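Local coordinates for protein sugar phosphate isomerase/epimerase (Parabacteroides distasonis, PDB 3OBE) that probably acts as an isomerase or epimerase on a sugar phosphate, built on a xylose isomerase-like TIM barrel, at residues P229-F240 against N261-I269. Numbering follows the deposited sequence. Where two conformers were deposited one is given.
Sequences PVEWMENYPNRF and NIFKKAYEI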
ATOM      1  N   PRO A 229      -1.556  16.025  -0.628  1.00 16.75           N
ATOM      2  CA  PRO A 229      -0.651  14.990  -0.136  1.00 16.78           C
ATOM      3  C   PRO A 229       0.788  15.473   0.078  1.00 16.52           C
ATOM      4  O   PRO A 229       1.490  14.962   0.980  1.00 16.50           O
ATOM      5  CB  PRO A 229      -0.732  13.906  -1.216  1.00 16.53           C
ATOM      6  CG  PRO A 229      -1.310  14.564  -2.399  1.00 16.80           C
ATOM      7  CD  PRO A 229      -2.132  15.678  -1.940  1.00 16.83           C
ATOM      8  N   VAL A 230       1.202  16.489  -0.661  1.00 18.09           N
ATOM      9  CA  VAL A 230       2.545  17.039  -0.497  1.00 17.77           C
ATOM     10  C   VAL A 230       2.687  17.669   0.894  1.00 18.88           C
ATOM     11  O   VAL A 230       3.732  17.555   1.536  1.00 19.26           O
ATOM     12  CB  VAL A 230       2.916  17.992  -1.633  1.00 19.26           C
ATOM     13  CG1 VAL A 230       4.191  18.734  -1.300  1.00 22.49           C
ATOM     14  CG2 VAL A 230       3.043  17.171  -2.933  1.00 19.25           C
ATOM     15  N   GLU A 231       1.605  18.286   1.369  1.00 18.74           N
ATOM     16  CA  GLU A 231       1.589  18.904   2.689  1.00 19.40           C
ATOM     17  C   GLU A 231       1.747  17.839   3.783  1.00 18.13           C
ATOM     18  O   GLU A 231       2.489  18.046   4.753  1.00 17.69           O
ATOM     19  CB  GLU A 231       0.316  19.714   2.913  1.00 20.83           C
ATOM     20  CG  GLU A 231       0.415  20.602   4.117  1.00 23.77           C
ATOM     21  CD  GLU A 231      -0.837  21.471   4.326  1.00 29.71           C
ATOM     22  OE1 GLU A 231      -1.792  21.360   3.521  1.00 28.03           O
ATOM     23  OE2 GLU A 231      -0.867  22.233   5.317  1.00 31.77           O
ATOM     24  N   TRP A 232       1.027  16.734   3.643  1.00 17.21           N
ATOM     25  CA  TRP A 232       1.166  15.622   4.583  1.00 16.83           C
ATOM     26  C   TRP A 232       2.599  15.059   4.603  1.00 17.80           C
ATOM     27  O   TRP A 232       3.157  14.843   5.676  1.00 18.38           O
ATOM     28  CB  TRP A 232       0.119  14.554   4.340  1.00 16.31           C
ATOM     29  CG  TRP A 232      -1.200  15.003   4.799  1.00 15.21           C
ATOM     30  CD1 TRP A 232      -2.083  15.791   4.119  1.00 18.32           C
ATOM     31  CD2 TRP A 232      -1.795  14.746   6.080  1.00 14.38           C
ATOM     32  NE1 TRP A 232      -3.197  16.023   4.878  1.00 16.98           N
ATOM     33  CE2 TRP A 232      -3.042  15.400   6.094  1.00 16.01           C
ATOM     34  CE3 TRP A 232      -1.378  14.047   7.237  1.00 16.04           C
ATOM     35  CZ2 TRP A 232      -3.899  15.347   7.203  1.00 15.11           C
ATOM     36  CZ3 TRP A 232      -2.225  14.022   8.353  1.00 15.83           C
ATOM     37  CH2 TRP A 232      -3.459  14.642   8.315  1.00 14.88           C
HETATM   38  N   MSE A 233       3.168  14.854   3.417  0.50 17.47           N
HETATM   39  CA  MSE A 233       4.542  14.368   3.267  0.50 18.19           C
HETATM   40  C   MSE A 233       5.549  15.320   3.912  0.50 19.40           C
HETATM   41  O   MSE A 233       6.463  14.893   4.630  0.50 19.43           O
HETATM   42  CB  MSE A 233       4.838  14.118   1.773  0.50 17.61           C
HETATM   43  CG  MSE A 233       3.974  13.002   1.153  0.50 15.84           C
HETATM   44 SE   MSE A 233       3.905  13.073  -0.807  0.38 13.48          SE
HETATM   45  CE  MSE A 233       5.685  12.446  -1.300  0.50 16.98           C
ATOM     46  N   GLU A 234       5.355  16.625   3.714  1.00 20.21           N
ATOM     47  CA  GLU A 234       6.207  17.631   4.304  1.00 21.66           C
ATOM     48  C   GLU A 234       6.095  17.668   5.831  1.00 20.38           C
ATOM     49  O   GLU A 234       7.078  17.932   6.521  1.00 22.56           O
ATOM     50  CB  GLU A 234       5.856  19.012   3.716  1.00 22.60           C
ATOM     51  CG  GLU A 234       6.676  20.103   4.214  1.00 29.92           C
ATOM     52  CD  GLU A 234       8.204  19.946   3.861  1.00 35.43           C
ATOM     53  OE1 GLU A 234       8.632  19.199   2.899  1.00 37.18           O
ATOM     54  OE2 GLU A 234       8.959  20.590   4.590  1.00 38.63           O
ATOM     55  N   ASN A 235       4.916  17.372   6.371  0.50 18.97           N
ATOM     56  CA  ASN A 235       4.751  17.471   7.809  0.50 18.78           C
ATOM     57  C   ASN A 235       5.188  16.222   8.571  0.50 17.45           C
ATOM     58  O   ASN A 235       5.456  16.304   9.764  0.50 18.42           O
ATOM     59  CB  ASN A 235       3.315  17.816   8.146  0.50 18.89           C
ATOM     60  CG  ASN A 235       2.986  19.258   7.822  0.50 20.26           C
ATOM     61  OD1 ASN A 235       3.885  20.087   7.590  0.50 20.38           O
ATOM     62  ND2 ASN A 235       1.695  19.576   7.835  0.50 21.21           N
ATOM     63  N   TYR A 236       5.245  15.088   7.886  1.00 17.01           N
ATOM     64  CA  TYR A 236       5.585  13.790   8.508  1.00 14.96           C
ATOM     65  C   TYR A 236       6.567  13.043   7.618  1.00 16.14           C
ATOM     66  O   TYR A 236       6.324  11.924   7.167  1.00 15.78           O
ATOM     67  CB  TYR A 236       4.321  12.949   8.754  1.00 15.28           C
ATOM     68  CG  TYR A 236       3.285  13.652   9.565  1.00 14.03           C
ATOM     69  CD1 TYR A 236       3.310  13.583  10.923  1.00 16.83           C
ATOM     70  CD2 TYR A 236       2.290  14.412   8.953  1.00 17.67           C
ATOM     71  CE1 TYR A 236       2.360  14.240  11.670  1.00 18.17           C
ATOM     72  CE2 TYR A 236       1.303  15.084   9.713  1.00 18.01           C
ATOM     73  CZ  TYR A 236       1.371  14.998  11.065  1.00 20.88           C
ATOM     74  OH  TYR A 236       0.392  15.655  11.860  1.00 21.42           O
ATOM     75  N   PRO A 237       7.762  13.658   7.398  1.00 16.52           N
ATOM     76  CA  PRO A 237       8.608  13.191   6.307  1.00 18.33           C
ATOM     77  C   PRO A 237       9.203  11.803   6.526  1.00 18.98           C
ATOM     78  O   PRO A 237       9.461  11.094   5.555  1.00 21.02           O
ATOM     79  CB  PRO A 237       9.703  14.238   6.264  1.00 18.31           C
ATOM     80  CG  PRO A 237       9.711  14.915   7.541  1.00 19.15           C
ATOM     81  CD  PRO A 237       8.249  14.880   7.994  1.00 18.45           C
ATOM     82  N   ASN A 238       9.376  11.428   7.795  1.00 19.24           N
ATOM     83  CA  ASN A 238       9.969  10.135   8.124  1.00 19.03           C
ATOM     84  C   ASN A 238       8.927   9.058   8.305  1.00 19.28           C
ATOM     85  O   ASN A 238       9.280   7.899   8.520  1.00 20.67           O
ATOM     86  CB  ASN A 238      10.816  10.244   9.412  1.00 20.50           C
ATOM     87  CG  ASN A 238      10.009  10.716  10.624  1.00 23.55           C
ATOM     88  OD1 ASN A 238       9.105  11.587  10.514  1.00 24.25           O
ATOM     89  ND2 ASN A 238      10.350  10.185  11.795  1.00 25.38           N
ATOM     90  N   ARG A 239       7.654   9.398   8.186  1.00 15.91           N
ATOM     91  CA  ARG A 239       6.575   8.417   8.445  1.00 14.98           C
ATOM     92  C   ARG A 239       5.958   7.789   7.186  1.00 15.50           C
ATOM     93  O   ARG A 239       5.542   6.639   7.195  1.00 14.56           O
ATOM     94  CB  ARG A 239       5.455   9.055   9.242  1.00 15.11           C
ATOM     95  CG  ARG A 239       5.866   9.762  10.527  1.00 15.45           C
ATOM     96  CD  ARG A 239       6.710   8.960  11.479  1.00 16.52           C
ATOM     97  NE  ARG A 239       6.103   7.683  11.807  1.00 14.98           N
ATOM     98  CZ  ARG A 239       5.105   7.542  12.671  1.00 15.83           C
ATOM     99  NH1 ARG A 239       4.592   8.597  13.281  1.00 15.53           N
ATOM    100  NH2 ARG A 239       4.629   6.330  12.913  1.00 15.20           N
ATOM    101  N   PHE A 240       5.922   8.559   6.094  1.00 16.48           N
ATOM    102  CA  PHE A 240       5.389   8.092   4.835  1.00 15.98           C
ATOM    103  C   PHE A 240       6.489   7.425   4.052  1.00 17.16           C
ATOM    104  O   PHE A 240       7.232   8.091   3.326  1.00 20.17           O
ATOM    105  CB  PHE A 240       4.761   9.293   4.113  1.00 15.79           C
ATOM    106  CG  PHE A 240       3.529   9.790   4.771  1.00 17.77           C
ATOM    107  CD1 PHE A 240       2.445   8.945   4.926  1.00 15.27           C
ATOM    108  CD2 PHE A 240       3.414  11.093   5.258  1.00 18.83           C
ATOM    109  CE1 PHE A 240       1.276   9.385   5.542  1.00 15.72           C
ATOM    110  CE2 PHE A 240       2.257  11.495   5.880  1.00 15.65           C
ATOM    111  CZ  PHE A 240       1.202  10.665   5.996  1.00 15.84           C
ATOM    112  N   ASN A 261       5.012  17.166  -8.574  1.00 18.76           N
ATOM    113  CA  ASN A 261       5.250  17.599  -7.191  1.00 18.42           C
ATOM    114  C   ASN A 261       5.248  16.503  -6.160  1.00 17.62           C
ATOM    115  O   ASN A 261       6.003  16.583  -5.199  1.00 18.12           O
ATOM    116  CB  ASN A 261       4.266  18.670  -6.775  1.00 18.90           C
ATOM    117  CG  ASN A 261       4.554  20.011  -7.409  1.00 20.04           C
ATOM    118  OD1 ASN A 261       5.640  20.295  -7.976  1.00 21.47           O
ATOM    119  ND2 ASN A 261       3.565  20.886  -7.321  1.00 22.28           N
ATOM    120  N   ILE A 262       4.371  15.508  -6.326  1.00 16.53           N
ATOM    121  CA  ILE A 262       4.315  14.355  -5.432  1.00 16.28           C
ATOM    122  C   ILE A 262       5.630  13.590  -5.451  1.00 16.56           C
ATOM    123  O   ILE A 262       6.208  13.306  -4.386  1.00 15.42           O
ATOM    124  CB  ILE A 262       3.118  13.457  -5.768  1.00 16.07           C
ATOM    125  CG1 ILE A 262       1.819  14.165  -5.360  1.00 18.47           C
ATOM    126  CG2 ILE A 262       3.238  12.068  -5.135  1.00 14.72           C
ATOM    127  CD1 ILE A 262       0.569  13.575  -5.966  1.00 14.88           C
ATOM    128  N   PHE A 263       6.133  13.334  -6.649  1.00 16.68           N
ATOM    129  CA  PHE A 263       7.410  12.631  -6.782  1.00 16.89           C
ATOM    130  C   PHE A 263       8.596  13.460  -6.308  1.00 18.60           C
ATOM    131  O   PHE A 263       9.438  12.944  -5.600  1.00 19.73           O
ATOM    132  CB  PHE A 263       7.594  12.139  -8.211  1.00 17.35           C
ATOM    133  CG  PHE A 263       6.930  10.828  -8.460  1.00 14.92           C
ATOM    134  CD1 PHE A 263       7.505   9.632  -8.072  1.00 16.80           C
ATOM    135  CD2 PHE A 263       5.684  10.793  -9.061  1.00 16.35           C
ATOM    136  CE1 PHE A 263       6.835   8.456  -8.268  1.00 16.26           C
ATOM    137  CE2 PHE A 263       5.061   9.645  -9.261  1.00 14.49           C
ATOM    138  CZ  PHE A 263       5.613   8.468  -8.869  1.00 14.44           C
ATOM    139  N   LYS A 264       8.625  14.752  -6.606  1.00 18.20           N
ATOM    140  CA  LYS A 264       9.663  15.627  -6.071  1.00 20.50           C
ATOM    141  C   LYS A 264       9.715  15.552  -4.544  1.00 19.87           C
ATOM    142  O   LYS A 264      10.794  15.371  -3.982  1.00 20.10           O
ATOM    143  CB  LYS A 264       9.436  17.077  -6.545  1.00 20.73           C
ATOM    144  CG  LYS A 264      10.469  18.072  -6.074  1.00 25.54           C
ATOM    145  CD  LYS A 264      10.035  19.522  -6.493  1.00 27.00           C
ATOM    146  N   LYS A 265       8.557  15.629  -3.879  1.00 19.87           N
ATOM    147  CA  LYS A 265       8.543  15.592  -2.430  1.00 19.28           C
ATOM    148  C   LYS A 265       8.914  14.190  -1.922  1.00 18.70           C
ATOM    149  O   LYS A 265       9.598  14.058  -0.903  1.00 18.71           O
ATOM    150  CB  LYS A 265       7.169  15.961  -1.881  1.00 19.23           C
ATOM    151  CG  LYS A 265       7.152  16.114  -0.350  1.00 20.42           C
ATOM    152  CD  LYS A 265       8.149  17.152   0.188  1.00 22.58           C
ATOM    153  CE  LYS A 265       7.776  18.579  -0.224  1.00 25.94           C
ATOM    154  NZ  LYS A 265       8.674  19.619   0.291  1.00 31.47           N
ATOM    155  N   ALA A 266       8.469  13.161  -2.646  1.00 17.01           N
ATOM    156  CA  ALA A 266       8.754  11.771  -2.265  1.00 16.95           C
ATOM    157  C   ALA A 266      10.244  11.542  -2.174  1.00 19.17           C
ATOM    158  O   ALA A 266      10.729  10.909  -1.217  1.00 20.51           O
ATOM    159  CB  ALA A 266       8.134  10.781  -3.296  1.00 16.95           C
ATOM    160  N   TYR A 267      10.973  12.021  -3.177  1.00 20.47           N
ATOM    161  CA  TYR A 267      12.429  11.851  -3.149  1.00 21.80           C
ATOM    162  C   TYR A 267      13.100  12.688  -2.094  1.00 23.28           C
ATOM    163  O   TYR A 267      14.129  12.260  -1.546  1.00 26.38           O
ATOM    164  CB  TYR A 267      13.062  12.032  -4.518  1.00 22.70           C
ATOM    165  CG  TYR A 267      12.449  11.060  -5.490  1.00 21.71           C
ATOM    166  CD1 TYR A 267      12.429   9.700  -5.206  1.00 25.00           C
ATOM    167  CD2 TYR A 267      11.901  11.497  -6.704  1.00 21.84           C
ATOM    168  CE1 TYR A 267      11.881   8.799  -6.118  1.00 24.98           C
ATOM    169  CE2 TYR A 267      11.354  10.636  -7.578  1.00 22.05           C
ATOM    170  CZ  TYR A 267      11.328   9.287  -7.293  1.00 23.58           C
ATOM    171  OH  TYR A 267      10.768   8.393  -8.193  1.00 27.60           O
ATOM    172  N   GLU A 268      12.559  13.873  -1.822  1.00 23.05           N
ATOM    173  CA  GLU A 268      13.048  14.694  -0.727  1.00 25.04           C
ATOM    174  C   GLU A 268      12.935  14.003   0.601  1.00 24.40           C
ATOM    175  O   GLU A 268      13.874  14.047   1.386  1.00 25.76           O
ATOM    176  CB  GLU A 268      12.337  16.053  -0.648  1.00 25.77           C
ATOM    177  CG  GLU A 268      12.685  17.053  -1.716  1.00 31.41           C
ATOM    178  CD  GLU A 268      11.821  18.327  -1.591  1.00 36.65           C
ATOM    179  OE1 GLU A 268      11.382  18.675  -0.468  1.00 38.26           O
ATOM    180  OE2 GLU A 268      11.564  18.969  -2.628  1.00 44.32           O
ATOM    181  N   ILE A 269      11.789  13.381   0.876  1.00 22.71           N
ATOM    182  CA  ILE A 269      11.562  12.756   2.165  1.00 22.29           C
ATOM    183  C   ILE A 269      12.139  11.354   2.232  1.00 22.68           C
ATOM    184  O   ILE A 269      12.256  10.834   3.304  1.00 25.54           O
ATOM    185  CB  ILE A 269      10.087  12.784   2.616  1.00 20.01           C
ATOM    186  CG1 ILE A 269       9.185  11.833   1.828  1.00 18.33           C
ATOM    187  CG2 ILE A 269       9.536  14.235   2.444  1.00 20.15           C
ATOM    188  CD1 ILE A 269       7.804  11.662   2.461  1.00 15.94           C
TER
HETATM  189  O   HOH W   1      11.449  18.128   2.372  1.00 45.66           O
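Lys265 reaches across to Val230, Met233 and Glu234, tying together two nearly parallel helices whose axes, 8° apart in direction, approach to 9.7 Å. Its CB lies near Val230 CG1, and Lys265 CG rests against Met233 CB at 3.7 Å. Bends at chi2 (57°) and chi3 (67°) then turn the chain so that CD passes Glu234 OE1 and Lys265 CE lies 3.7 Å from Val230 CG1, the lysine crossing the side chains of Val230 and Glu234 at about a right angle. At the tip, Lys265 NZ donates to Glu234 OE1 over 2.6 Å, meeting it from above the carboxylate plane. Lys265 NZ also donates to Glu268 OE1 over 3.0 Å, on the syn side of that carboxylate. A water donates to the same two oxygens, so ammonium and water together bridge carboxylates that would probably repel each other at this spacing. With an alanine in its place, Glu234 and Glu268 would probably be left facing each other without the positive charge they share, and the flanks of Val230 and Met233 would lose their cover.

Below the salt-bridge network, the selenomethionine Met233, in one of its two modelled conformers, inserts as a knob among Ile262, Lys265, Ala266 and Ile269. Its chain, bent near the end, brings Met233 CE within 3.6 Å of Ala266 CB. Ile269 fills the C-terminal end of the interface: Ile269 CG2 packs on Pro237 CB at 3.8 Å, while CD1 reaches toward Met233 CB and Phe240. At the other end, Val230 CG2 and Pro229 CG meet Ile262.

The pairing joins neighbouring outer helices of the TIM barrel, with Pro237 in the turn leading from helix 229-235 into strand 240-245. Toward the barrel, Met233 and Phe240 touch Leu217 of strand 213-218; at the N-terminal end of the helices, Pro229 and Ile262 both touch Val219 of helix 219-224.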